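Side-chain contact in 3-methyladenine DNA glycosylase (Helicobacter pylori, PDB 1PU6), which excises alkylated bases such as 3-methyladenine from DNA as a helix-hairpin-helix glycosylase of base excision repair: residues Asn63-Glu66 and Ile67-Lys70. Sequence-based numbering, arbitrary orientation.
Sequences NDDE and INLK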
loop_
_atom_site.group_PDB
_atom_site.type_symbol
_atom_site.label_atom_id
_atom_site.label_comp_id
_atom_site.label_asym_id
_atom_site.label_seq_id
_atom_site.Cartn_x
_atom_site.Cartn_y
_atom_site.Cartn_z
ATOM N N ASN A 63 13.640 -14.862 -4.421
ATOM C CA ASN A 63 12.444 -15.162 -5.241
ATOM C C ASN A 63 11.309 -16.002 -4.658
ATOM O O ASN A 63 10.251 -16.203 -5.316
ATOM C CB ASN A 63 12.885 -15.792 -6.554
ATOM C CG ASN A 63 13.768 -14.880 -7.337
ATOM O OD1 ASN A 63 13.498 -13.667 -7.437
ATOM N ND2 ASN A 63 14.846 -15.429 -7.885
ATOM N N ASP A 64 11.485 -16.514 -3.447
ATOM C CA ASP A 64 10.463 -17.402 -2.892
ATOM C C ASP A 64 9.874 -16.678 -1.704
ATOM O O ASP A 64 10.605 -16.433 -0.745
ATOM C CB ASP A 64 11.147 -18.675 -2.420
ATOM C CG ASP A 64 10.198 -19.638 -1.712
ATOM O OD1 ASP A 64 10.392 -20.870 -1.901
ATOM O OD2 ASP A 64 9.266 -19.260 -0.935
ATOM N N ASP A 65 8.579 -16.320 -1.751
ATOM C CA ASP A 65 8.047 -15.458 -0.687
ATOM C C ASP A 65 7.877 -16.144 0.654
ATOM O O ASP A 65 7.861 -15.459 1.698
ATOM C CB ASP A 65 6.706 -14.846 -1.129
ATOM C CG ASP A 65 6.911 -13.563 -1.928
ATOM O OD1 ASP A 65 5.902 -13.030 -2.455
ATOM O OD2 ASP A 65 8.064 -13.040 -2.072
ATOM N N GLU A 66 7.713 -17.475 0.663
ATOM C CA GLU A 66 7.655 -18.161 1.957
ATOM C C GLU A 66 9.016 -18.096 2.657
ATOM O O GLU A 66 9.075 -17.882 3.897
ATOM C CB GLU A 66 7.134 -19.626 1.844
ATOM C CG GLU A 66 5.698 -19.688 1.273
ATOM C CD GLU A 66 4.572 -18.974 2.107
ATOM O OE1 GLU A 66 3.437 -18.815 1.533
ATOM O OE2 GLU A 66 4.815 -18.573 3.291
ATOM N N ILE A 67 10.104 -18.226 1.885
ATOM C CA ILE A 67 11.436 -18.026 2.451
ATOM C C ILE A 67 11.687 -16.566 2.834
ATOM O O ILE A 67 12.297 -16.302 3.899
ATOM C CB ILE A 67 12.531 -18.563 1.497
ATOM C CG1 ILE A 67 12.432 -20.086 1.413
ATOM C CG2 ILE A 67 13.949 -18.213 1.989
ATOM C CD1 ILE A 67 13.361 -20.686 0.386
ATOM N N ASN A 68 11.247 -15.616 1.999
ATOM C CA ASN A 68 11.409 -14.188 2.337
ATOM C C ASN A 68 10.767 -13.838 3.682
ATOM O O ASN A 68 11.335 -13.054 4.457
ATOM C CB ASN A 68 10.774 -13.315 1.235
ATOM C CG ASN A 68 11.573 -13.309 -0.081
ATOM O OD1 ASN A 68 10.998 -13.004 -1.182
ATOM N ND2 ASN A 68 12.835 -13.596 -0.015
ATOM N N LEU A 69 9.574 -14.388 3.956
ATOM C CA LEU A 69 8.864 -14.108 5.204
ATOM C C LEU A 69 9.697 -14.622 6.392
ATOM O O LEU A 69 9.873 -13.932 7.421
ATOM C CB LEU A 69 7.453 -14.761 5.157
ATOM C CG LEU A 69 6.642 -14.767 6.461
ATOM C CD1 LEU A 69 6.373 -13.331 6.979
ATOM C CD2 LEU A 69 5.302 -15.535 6.240
ATOM N N LYS A 70 10.193 -15.838 6.274
ATOM C CA LYS A 70 11.005 -16.394 7.354
ATOM C C LYS A 70 12.333 -15.623 7.523
ATOM O O LYS A 70 12.800 -15.459 8.653
ATOM C CB LYS A 70 11.250 -17.901 7.122
ATOM C CG LYS A 70 9.973 -18.719 7.266
ATOM C CD LYS A 70 10.285 -20.220 7.257
ATOM C CE LYS A 70 9.038 -21.053 7.524
ATOM N NZ LYS A 70 8.100 -21.073 6.374
HETATM O O HOH W 1 6.722 -18.774 5.171
#
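Asp64 and Ile67 meet at the N-cap of helix 65-74, where an aspartate side chain takes up backbone N-H groups of the first turn. Asp64 OD2 accepts from Ile67 N at 3.1 Å, the donor lying well above the carboxylate plane, and more weakly from Glu66 N at 2.9 Å, with a bent N-H...O angle of 121°. With Asp64 CG anti to its own N and beside the carbonyl carbon (chi1 175°), the carboxylate reaches these first-turn N-H groups. The Asp64 and Ile67 side chains cross at about a right angle, with Asp64 OD1 3.8 Å from Ile67 CD1. Behind the cap the helical bonding begins: Asp64 O receives Asn68 N at 2.9 Å, and Asp65 O receives Leu69 N.

Across that first turn, Glu66 OE2 and Lys70 NZ, 5.2 Å apart, meet through a water. The bridging water donates to Glu66 O and, at 2.7 Å, to Glu66 OE2, and accepts from Lys70 NZ at 2.9 Å. Leu69 packs on helix 90-108, and Asp65 OD1 takes Phe31 N at the start of helix 31-39. Glu66 is itself held from outside, so the capped turn is tied to three other helices of this all-helical glycosylase: at the start of helix 111-117, Glu66 OE2 accepts from Phe111 N and Glu66 OE1 from Glu112 N.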